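Local coordinates for yncA (Salmonella typhimurium, PDB 3DR6), which probably transfers the acetyl group of acetyl-CoA to an amine-bearing acceptor, as a putative acetyltransferase of the GNAT family, at residues Glu19-Ala24 with Ile31-Thr36; Glu47-Leu52 with Tyr68-Asp73; Val84-Tyr89 with Arg132-Leu137; Met145-Val148 with Arg154-Asp157. All coordinates share one frame; numbering follows the deposited sequence.

The four contacts come from different levels of one GNAT fold. Interaction 2 is buried and polar: an arginine of helix 39-52 grips strand 64-73. Interaction 3 starts from the neighbouring strand, 83-90, and reaches helix 128-135 through a single histidine pair. Strands 64-73 and 83-90 pair in the sheet, which joins these two contacts directly. Interaction 1 is partly buried and mixes apolar contacts with a water bridge between helix 14-27 and the loop after it. Interaction 4 is a turn in the hairpin 140-151/154-164, farther from the centre of the chain. Interactions 1 and 4 meet through W32 and both touch the second subunit.

Interaction 1 of 4, residues Glu19-Ala24 with Ile31-Thr36; sequences EIYNHA and IWNDRT
Y21 and A24 on helix 14-27 meet I31 in the loop that leads to helix 39-52. These are the first two helices of the GNAT fold, and the loop folds back along the helix it has just left. The apolar contacts come first. The Y21 ring extends from the helix with CG anti to the backbone N (chi1 179°), and this carries its far end to the loop. CD1 of I31 lies 3.5 Å from CE1 of Y21, and the two side chains cross at about a right angle. The other branch of I31 turns to the helix: CG2 is 3.8 Å from A24 CB and 3.6 Å from A24 C. The two branches thus meet residues three apart on the helix. Y89 of strand 83-90 touches both A24 and I31 and ties the pair to the sheet.

N22 meets T36 at the other end of the loop. OD1 of N22 is 3.2 Å from T36 CA, and its amide carbon CG lies 3.7 Å from T36 CG2. The stronger tie of OD1 is a hydrogen bond from V37 N, so the asparagine holds the loop backbone just beyond T36.

R42 makes a cation-pi contact with Y21, and F77 of the second subunit packs on I31. A glycerol, probably from the crystallisation liquor, lies about 4 Å from the I31 side chain.

One polar link runs through a water. It sits at the edge of the Y21 ring, in its plane. The water is 2.9 Å from Y21 OH and donates a hydrogen bond of 2.7 Å to R35 O.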
# COMPACT_ATOMS: atom_id res chain seq x y z
N GLU C 19 -6.98 -1.25 23.91
CA GLU C 19 -6.31 -0.18 24.65
C GLU C 19 -4.99 0.21 24.00
O GLU C 19 -4.72 1.39 23.84
CB GLU C 19 -6.03 -0.60 26.09
CG GLU C 19 -7.22 -0.65 26.97
CD GLU C 19 -6.82 -0.84 28.42
OE1 GLU C 19 -5.61 -1.09 28.68
OE2 GLU C 19 -7.70 -0.73 29.30
N ILE C 20 -4.18 -0.78 23.66
CA ILE C 20 -2.87 -0.53 23.06
C ILE C 20 -3.02 0.13 21.67
O ILE C 20 -2.28 1.07 21.36
CB ILE C 20 -2.02 -1.81 22.98
CG1 ILE C 20 -1.71 -2.33 24.40
CG2 ILE C 20 -0.73 -1.54 22.21
CD1 ILE C 20 -1.31 -3.81 24.48
N TYR C 21 -3.95 -0.39 20.86
CA TYR C 21 -4.28 0.19 19.53
C TYR C 21 -4.68 1.67 19.63
O TYR C 21 -4.12 2.53 18.92
CB TYR C 21 -5.41 -0.61 18.85
CG TYR C 21 -5.82 -0.06 17.50
CD1 TYR C 21 -5.17 -0.49 16.34
CD2 TYR C 21 -6.85 0.89 17.37
CE1 TYR C 21 -5.54 0.01 15.10
CE2 TYR C 21 -7.23 1.39 16.11
CZ TYR C 21 -6.56 0.93 14.99
OH TYR C 21 -6.87 1.41 13.72
N ASN C 22 -5.63 1.96 20.52
CA ASN C 22 -6.12 3.32 20.75
C ASN C 22 -5.05 4.27 21.27
O ASN C 22 -5.01 5.43 20.87
CB ASN C 22 -7.33 3.32 21.69
CG ASN C 22 -8.58 2.79 21.01
OD1 ASN C 22 -8.66 2.75 19.78
ND2 ASN C 22 -9.58 2.39 21.81
N HIS C 23 -4.18 3.77 22.15
CA HIS C 23 -3.01 4.54 22.55
C HIS C 23 -2.15 4.92 21.33
O HIS C 23 -1.77 6.09 21.17
CB HIS C 23 -2.14 3.79 23.56
CG HIS C 23 -0.80 4.44 23.76
ND1 HIS C 23 0.34 3.99 23.14
CD2 HIS C 23 -0.46 5.56 24.43
CE1 HIS C 23 1.35 4.79 23.45
NE2 HIS C 23 0.89 5.75 24.24
N ALA C 24 -1.85 3.93 20.49
CA ALA C 24 -1.04 4.18 19.29
C ALA C 24 -1.72 5.26 18.43
O ALA C 24 -1.07 6.21 17.97
CB ALA C 24 -0.86 2.90 18.50
N ILE C 31 1.06 4.59 14.23
CA ILE C 31 -0.00 4.18 13.31
C ILE C 31 -0.61 5.43 12.74
O ILE C 31 -0.88 6.39 13.49
CB ILE C 31 -1.10 3.29 13.99
CG1 ILE C 31 -2.07 2.76 12.93
CG2 ILE C 31 -1.89 4.06 15.07
CD1 ILE C 31 -2.94 1.62 13.43
N TRP C 32 -0.82 5.45 11.42
CA TRP C 32 -1.36 6.66 10.79
C TRP C 32 -2.89 6.55 10.58
O TRP C 32 -3.39 6.67 9.47
CB TRP C 32 -0.59 7.06 9.50
CG TRP C 32 0.91 7.37 9.77
CD1 TRP C 32 1.55 7.42 10.99
CD2 TRP C 32 1.92 7.64 8.78
NE1 TRP C 32 2.89 7.68 10.82
CE2 TRP C 32 3.14 7.83 9.48
CE3 TRP C 32 1.92 7.75 7.38
CZ2 TRP C 32 4.35 8.12 8.82
CZ3 TRP C 32 3.11 8.04 6.73
CH2 TRP C 32 4.31 8.22 7.45
N ASN C 33 -3.59 6.28 11.69
CA ASN C 33 -5.03 6.33 11.79
C ASN C 33 -5.35 7.32 12.89
O ASN C 33 -4.53 7.48 13.80
CB ASN C 33 -5.60 4.96 12.19
CG ASN C 33 -5.99 4.09 11.00
OD1 ASN C 33 -6.06 2.86 11.14
ND2 ASN C 33 -6.27 4.71 9.86
N ASP C 34 -6.53 7.93 12.85
CA ASP C 34 -6.86 9.07 13.72
C ASP C 34 -7.92 8.85 14.81
O ASP C 34 -7.94 9.57 15.80
CB ASP C 34 -7.25 10.28 12.89
CG ASP C 34 -6.16 10.70 11.90
OD1 ASP C 34 -4.98 10.63 12.25
OD2 ASP C 34 -6.50 11.10 10.77
N ARG C 35 -8.82 7.90 14.60
CA ARG C 35 -9.89 7.69 15.58
C ARG C 35 -9.79 6.35 16.30
O ARG C 35 -9.33 5.33 15.75
CB ARG C 35 -11.29 7.86 14.96
CG ARG C 35 -11.70 9.31 14.66
CD ARG C 35 -11.70 9.59 13.17
NE ARG C 35 -12.90 9.06 12.50
CZ ARG C 35 -13.02 7.84 11.96
NH1 ARG C 35 -12.02 6.96 12.02
NH2 ARG C 35 -14.16 7.48 11.37
N THR C 36 -10.25 6.37 17.54
CA THR C 36 -10.25 5.21 18.40
C THR C 36 -11.34 4.23 17.97
O THR C 36 -12.29 4.62 17.27
CB THR C 36 -10.47 5.63 19.85
OG1 THR C 36 -11.61 6.49 19.90
CG2 THR C 36 -9.25 6.40 20.39
O HOH W 1 -8.71 3.63 13.76

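Interaction 2 of 4, residues Glu47-Leu52 with Tyr68-Asp73; sequences EARQLL and YASFGD
R49 reaches from helix 39-52 to S70, F71 and G72 on strand 64-73, and its side chain makes most of the contact. Helix and strand belong to the GNAT fold, where this helix covers one face of the central sheet. The axes of segments 47-52 and 68-73 come no closer than 10.0 Å and cross at 64°, so a long side chain has to bridge the gap. R49 does so with a bend at chi2 (-69°), which turns the chain toward the strand.

S70 takes the end of the arginine. NH1 of R49 donates a hydrogen bond of 2.7 Å to S70 OG. The hydroxyl oxygen lies almost exactly in the guanidinium plane, but the bond is bent, with an angle of 136° at the hydrogen. S70 OG is also hydrogen-bonded to P55 O. The serine therefore links the helix to the chain just before strand 56-61.

G72 lies over one face of the guanidinium, toward its rim. Its CA is 3.8 Å from R49 NH2. As glycine carries no side chain, the flat group can lie close to the strand backbone. The carbonyl of F71 covers the same face. F71 O is 3.1 Å from R49 NH1, but the angle is too poor for a hydrogen bond. The F71 side chain leaves the strand away from the helix, and its ring packs on L107 and A111 of helix 99-113.

Y54 and V56 also touch R49. The chemistry implies a polar tie without an acidic partner across the contact: the positive charge is met by a hydroxyl oxygen and probably eased by the nearby F71 carbonyl.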
# COMPACT_ATOMS: atom_id res chain seq x y z
N GLU C 47 -10.94 -11.70 14.28
CA GLU C 47 -11.59 -12.78 13.54
C GLU C 47 -11.20 -12.79 12.06
O GLU C 47 -10.88 -13.83 11.50
CB GLU C 47 -13.11 -12.73 13.71
CG GLU C 47 -13.58 -13.03 15.15
CD GLU C 47 -13.29 -14.47 15.61
OE1 GLU C 47 -13.19 -15.37 14.74
OE2 GLU C 47 -13.18 -14.69 16.84
N ALA C 48 -11.23 -11.62 11.44
CA ALA C 48 -10.79 -11.49 10.07
C ALA C 48 -9.37 -12.04 9.87
O ALA C 48 -9.11 -12.76 8.90
CB ALA C 48 -10.90 -10.05 9.60
N ARG C 49 -8.45 -11.72 10.79
CA ARG C 49 -7.08 -12.25 10.72
C ARG C 49 -7.07 -13.77 10.82
O ARG C 49 -6.39 -14.44 10.03
CB ARG C 49 -6.15 -11.64 11.78
CG ARG C 49 -5.75 -10.23 11.49
CD ARG C 49 -4.81 -10.15 10.29
NE ARG C 49 -4.83 -8.84 9.63
CZ ARG C 49 -4.05 -7.83 9.99
NH1 ARG C 49 -3.22 -7.96 11.02
NH2 ARG C 49 -4.11 -6.66 9.36
N GLN C 50 -7.82 -14.30 11.79
CA GLN C 50 -7.97 -15.75 11.94
C GLN C 50 -8.47 -16.39 10.65
O GLN C 50 -7.98 -17.45 10.24
CB GLN C 50 -8.91 -16.10 13.11
CG GLN C 50 -8.49 -15.55 14.48
CD GLN C 50 -7.02 -15.82 14.81
OE1 GLN C 50 -6.15 -14.94 14.69
NE2 GLN C 50 -6.74 -17.06 15.22
N LEU C 51 -9.44 -15.74 10.01
CA LEU C 51 -10.02 -16.21 8.75
C LEU C 51 -8.96 -16.29 7.64
O LEU C 51 -8.99 -17.20 6.81
CB LEU C 51 -11.18 -15.29 8.32
CG LEU C 51 -12.61 -15.40 8.88
CD1 LEU C 51 -12.73 -15.93 10.34
CD2 LEU C 51 -13.32 -14.04 8.74
N LEU C 52 -8.02 -15.34 7.64
CA LEU C 52 -6.92 -15.33 6.67
C LEU C 52 -5.79 -16.30 7.03
O LEU C 52 -4.87 -16.53 6.24
CB LEU C 52 -6.35 -13.91 6.50
CG LEU C 52 -7.16 -12.81 5.83
CD1 LEU C 52 -6.40 -11.51 5.94
CD2 LEU C 52 -7.44 -13.12 4.37
N TYR C 68 1.29 -6.30 21.49
CA TYR C 68 0.76 -7.23 20.53
C TYR C 68 1.36 -7.01 19.15
O TYR C 68 1.94 -5.94 18.86
CB TYR C 68 -0.78 -7.17 20.49
CG TYR C 68 -1.39 -6.03 19.67
CD1 TYR C 68 -1.65 -4.79 20.26
CD2 TYR C 68 -1.74 -6.22 18.33
CE1 TYR C 68 -2.22 -3.76 19.53
CE2 TYR C 68 -2.32 -5.18 17.59
CZ TYR C 68 -2.55 -3.96 18.20
OH TYR C 68 -3.13 -2.94 17.47
N ALA C 69 1.25 -8.03 18.31
CA ALA C 69 1.81 -7.99 16.95
C ALA C 69 0.94 -8.78 16.00
O ALA C 69 0.32 -9.79 16.38
CB ALA C 69 3.24 -8.52 16.95
N SER C 70 0.88 -8.32 14.76
CA SER C 70 0.17 -9.06 13.70
C SER C 70 0.78 -8.68 12.36
O SER C 70 1.63 -7.79 12.30
CB SER C 70 -1.33 -8.69 13.72
OG SER C 70 -2.07 -9.59 12.89
N PHE C 71 0.38 -9.38 11.30
CA PHE C 71 0.62 -8.85 9.96
C PHE C 71 -0.61 -9.04 9.11
O PHE C 71 -1.48 -9.91 9.39
CB PHE C 71 1.89 -9.43 9.31
CG PHE C 71 1.86 -10.93 9.08
CD1 PHE C 71 1.03 -11.48 8.10
CD2 PHE C 71 2.72 -11.77 9.81
CE1 PHE C 71 1.03 -12.87 7.86
CE2 PHE C 71 2.73 -13.17 9.57
CZ PHE C 71 1.87 -13.72 8.59
N GLY C 72 -0.68 -8.22 8.07
CA GLY C 72 -1.69 -8.35 7.03
C GLY C 72 -1.09 -8.17 5.66
O GLY C 72 0.11 -7.91 5.51
N ASP C 73 -1.92 -8.31 4.64
CA ASP C 73 -1.46 -8.10 3.28
C ASP C 73 -0.99 -6.67 3.13
O ASP C 73 -1.62 -5.74 3.65
CB ASP C 73 -2.57 -8.41 2.28
CG ASP C 73 -3.00 -9.86 2.34
OD1 ASP C 73 -2.16 -10.74 2.57
OD2 ASP C 73 -4.22 -10.10 2.17

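Interaction 3 of 4, residues Val84-Tyr89 with Arg132-Leu137; sequences VEHSVY and RLHHSL
H86 on strand 83-90 and H134 on helix 128-135 are the two residues that touch here. They join the central sheet of the GNAT fold to the helix after strand 118-124. The CA atoms of H86 and H134 are 11.6 Å apart, so the imidazoles span the space between the backbones.

The polar contact is one hydrogen bond. NE2 of H86 and NE2 of H134 are 2.8 Å apart, with an angle of 155° at the hydrogen. Either ring could be the donor. The other nitrogen of H134, ND1, is hydrogen-bonded to S130 O one turn earlier in the helix, so both nitrogens of this ring are engaged, which probably limits its rotation.

The side chains come from opposite directions and the rings meet rim to rim. The planes are 9° apart and the centroids of the H86 and H134 rings 5.0 Å apart, and neither ring lies over the other.

Apolar side chains also touch the pair. L104 of helix 99-113 and A121 of strand 118-124 touch both histidines, and F139 meets H134 edge-to-face. Within the helix, CD2 of L133 sits 4.0 Å above the H134 ring plane, toward its rim.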
# COMPACT_ATOMS: atom_id res chain seq x y z
N VAL C 84 3.80 -9.24 3.17
CA VAL C 84 2.96 -8.82 4.29
C VAL C 84 3.58 -7.61 4.98
O VAL C 84 4.80 -7.39 4.90
CB VAL C 84 2.70 -9.97 5.31
CG1 VAL C 84 1.72 -11.03 4.71
CG2 VAL C 84 4.03 -10.59 5.83
N GLU C 85 2.74 -6.83 5.65
CA GLU C 85 3.19 -5.70 6.42
C GLU C 85 2.80 -5.91 7.89
O GLU C 85 1.63 -6.21 8.20
CB GLU C 85 2.56 -4.40 5.90
CG GLU C 85 2.95 -3.22 6.75
CD GLU C 85 2.41 -1.91 6.23
OE1 GLU C 85 1.76 -1.94 5.15
OE2 GLU C 85 2.64 -0.88 6.92
N HIS C 86 3.77 -5.70 8.78
CA HIS C 86 3.58 -6.03 10.21
C HIS C 86 3.04 -4.84 10.97
O HIS C 86 3.18 -3.71 10.53
CB HIS C 86 4.88 -6.57 10.87
CG HIS C 86 5.90 -5.52 11.23
ND1 HIS C 86 5.69 -4.57 12.20
CD2 HIS C 86 7.17 -5.32 10.78
CE1 HIS C 86 6.76 -3.80 12.30
NE2 HIS C 86 7.68 -4.25 11.46
N SER C 87 2.43 -5.11 12.11
CA SER C 87 2.12 -4.07 13.06
C SER C 87 2.50 -4.64 14.43
O SER C 87 2.07 -5.74 14.80
CB SER C 87 0.65 -3.62 12.95
OG SER C 87 -0.26 -4.66 13.35
N VAL C 88 3.39 -3.92 15.12
CA VAL C 88 3.84 -4.31 16.45
C VAL C 88 3.65 -3.09 17.36
O VAL C 88 4.24 -2.02 17.11
CB VAL C 88 5.33 -4.73 16.44
CG1 VAL C 88 5.83 -5.00 17.83
CG2 VAL C 88 5.53 -5.96 15.56
N TYR C 89 2.83 -3.24 18.40
CA TYR C 89 2.57 -2.13 19.31
C TYR C 89 2.79 -2.57 20.74
O TYR C 89 2.24 -3.58 21.19
CB TYR C 89 1.14 -1.58 19.11
CG TYR C 89 0.85 -1.13 17.69
CD1 TYR C 89 1.59 -0.11 17.09
CD2 TYR C 89 -0.16 -1.73 16.94
CE1 TYR C 89 1.34 0.30 15.76
CE2 TYR C 89 -0.42 -1.32 15.62
CZ TYR C 89 0.34 -0.31 15.05
OH TYR C 89 0.10 0.10 13.75
N ARG C 132 16.75 1.19 13.87
CA ARG C 132 17.82 0.37 14.49
C ARG C 132 17.33 -1.04 14.84
O ARG C 132 18.04 -2.03 14.57
CB ARG C 132 18.33 1.10 15.74
CG ARG C 132 19.48 0.45 16.51
CD ARG C 132 19.93 1.38 17.69
NE ARG C 132 19.70 2.80 17.38
CZ ARG C 132 18.92 3.64 18.08
NH1 ARG C 132 18.77 4.90 17.68
NH2 ARG C 132 18.30 3.23 19.19
N LEU C 133 16.14 -1.12 15.42
CA LEU C 133 15.55 -2.39 15.83
C LEU C 133 15.37 -3.25 14.58
O LEU C 133 15.69 -4.43 14.57
CB LEU C 133 14.20 -2.14 16.51
CG LEU C 133 13.37 -3.33 17.01
CD1 LEU C 133 12.43 -2.92 18.13
CD2 LEU C 133 12.60 -4.01 15.88
N HIS C 134 14.84 -2.66 13.52
CA HIS C 134 14.66 -3.42 12.29
C HIS C 134 15.97 -3.87 11.62
O HIS C 134 16.05 -5.00 11.15
CB HIS C 134 13.76 -2.62 11.33
CG HIS C 134 12.31 -2.66 11.70
ND1 HIS C 134 11.75 -1.80 12.62
CD2 HIS C 134 11.31 -3.45 11.27
CE1 HIS C 134 10.46 -2.08 12.76
NE2 HIS C 134 10.17 -3.06 11.93
N HIS C 135 16.97 -2.99 11.57
CA HIS C 135 18.29 -3.37 11.05
C HIS C 135 18.85 -4.58 11.80
O HIS C 135 19.48 -5.47 11.19
CB HIS C 135 19.30 -2.22 11.19
CG HIS C 135 19.23 -1.20 10.09
ND1 HIS C 135 19.16 -1.54 8.75
CD2 HIS C 135 19.27 0.15 10.14
CE1 HIS C 135 19.13 -0.43 8.03
NE2 HIS C 135 19.22 0.61 8.84
N SER C 136 18.60 -4.62 13.11
CA SER C 136 19.12 -5.69 13.97
C SER C 136 18.47 -7.04 13.69
O SER C 136 18.96 -8.08 14.16
CB SER C 136 18.98 -5.35 15.47
OG SER C 136 17.69 -5.65 15.97
N LEU C 137 17.35 -7.02 12.95
CA LEU C 137 16.68 -8.24 12.51
C LEU C 137 16.87 -8.50 11.01
O LEU C 137 16.20 -9.38 10.42
CB LEU C 137 15.19 -8.19 12.87
CG LEU C 137 14.75 -8.59 14.29
CD1 LEU C 137 13.36 -8.02 14.61
CD2 LEU C 137 14.76 -10.10 14.48

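Interaction 4 of 4, residues Met145-Val148 with Arg154-Asp157; sequences MPQV and RWLD
Q147 lies between two side chains of strand 154-164, W155 and D157. It is the third residue of a type II beta turn from M145 (a selenomethionine) to V148. The turn bends strand 140-151 at a corner, and the strand pairs with 154-164 as a beta hairpin.

Q147 and W155 cross at about a right angle, yet the amide and indole planes are only 10° apart. The aliphatic part of Q147 packs on W155, with Q147 CG 3.6 Å from W155 CB. The end of the glutamine runs past the indole, and Q147 OE1 approaches W155 CD1 obliquely at 3.4 Å. OE1 has its hydrogen bond with NE2 of H117 of the second subunit, whose ring also stacks on W155. W155 NE1 is bonded to H168 O of that subunit.

Q147 and D157 lie side by side and point the same way, with amide and carboxylate nearly coplanar. Here the bond is to the backbone. Q147 N donates to D157 OD1 at 2.9 Å, with an angle of 152°. It meets OD1 on the anti side, 26° out of the carboxylate plane. The aspartate therefore holds the backbone N-H of Q147 at the third position of the turn, while its OD2 is bonded to NE2 of Q126. CA of D157 also makes a CA-H...O contact of 3.5 Å with M145 O.

Backbone bonds of M145 with L158 and of L156 with G149 flank the corner. On its other side strand 154-164 borders strand 118-124, and D157 pairs with S125 just beyond that strand's end. Strand 140-151 is outermost in this chain's sheet, and the second subunit packs against the turn.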
# COMPACT_ATOMS: atom_id res chain seq x y z
N MSE C 145 9.94 8.21 1.68
CA MSE C 145 8.85 8.83 0.93
C MSE C 145 8.34 10.05 1.67
O MSE C 145 7.57 9.92 2.62
CB MSE C 145 7.74 7.81 0.72
CG MSE C 145 8.27 6.57 -0.06
SE MSE C 145 6.95 5.22 -0.52
CE MSE C 145 6.05 6.16 -1.94
N PRO C 146 8.80 11.24 1.25
CA PRO C 146 8.39 12.45 2.01
C PRO C 146 6.91 12.86 1.86
O PRO C 146 6.33 12.78 0.76
CB PRO C 146 9.32 13.57 1.50
CG PRO C 146 10.17 12.98 0.43
CD PRO C 146 9.73 11.53 0.15
N GLN C 147 6.33 13.29 2.97
CA GLN C 147 5.00 13.93 3.02
C GLN C 147 3.82 13.08 2.50
O GLN C 147 2.80 13.64 2.07
CB GLN C 147 5.02 15.33 2.36
CG GLN C 147 6.09 16.25 2.98
CD GLN C 147 5.97 17.72 2.62
OE1 GLN C 147 4.92 18.24 2.24
NE2 GLN C 147 7.10 18.43 2.79
N VAL C 148 3.98 11.75 2.54
CA VAL C 148 2.93 10.82 2.08
C VAL C 148 1.86 10.63 3.17
O VAL C 148 0.73 10.20 2.89
CB VAL C 148 3.51 9.46 1.56
CG1 VAL C 148 4.28 9.66 0.24
CG2 VAL C 148 4.41 8.76 2.60
N ARG C 154 0.89 18.04 10.83
CA ARG C 154 2.11 18.02 10.02
C ARG C 154 2.12 16.92 8.96
O ARG C 154 1.54 15.86 9.16
CB ARG C 154 3.36 17.93 10.92
CG ARG C 154 3.73 16.56 11.45
CD ARG C 154 4.89 16.67 12.46
NE ARG C 154 5.33 15.33 12.85
CZ ARG C 154 4.83 14.69 13.89
NH1 ARG C 154 5.24 13.48 14.19
NH2 ARG C 154 3.92 15.29 14.66
N TRP C 155 2.79 17.19 7.83
CA TRP C 155 3.04 16.13 6.84
C TRP C 155 4.08 15.19 7.42
O TRP C 155 5.04 15.65 8.08
CB TRP C 155 3.55 16.71 5.52
CG TRP C 155 2.54 17.62 4.86
CD1 TRP C 155 2.66 18.96 4.65
CD2 TRP C 155 1.26 17.24 4.31
NE1 TRP C 155 1.54 19.45 4.02
CE2 TRP C 155 0.66 18.42 3.81
CE3 TRP C 155 0.56 16.02 4.23
CZ2 TRP C 155 -0.62 18.42 3.19
CZ3 TRP C 155 -0.72 16.01 3.61
CH2 TRP C 155 -1.29 17.21 3.11
N LEU C 156 3.89 13.90 7.20
CA LEU C 156 4.77 12.86 7.72
C LEU C 156 5.51 12.15 6.59
O LEU C 156 4.92 11.91 5.51
CB LEU C 156 3.96 11.82 8.52
CG LEU C 156 3.12 12.30 9.69
CD1 LEU C 156 2.39 11.11 10.31
CD2 LEU C 156 3.98 13.01 10.73
N ASP C 157 6.78 11.80 6.87
CA ASP C 157 7.61 11.04 5.93
C ASP C 157 7.57 9.56 6.30
O ASP C 157 7.58 9.20 7.50
CB ASP C 157 9.05 11.54 5.93
CG ASP C 157 9.17 13.04 5.65
OD1 ASP C 157 8.23 13.67 5.11
OD2 ASP C 157 10.24 13.59 6.00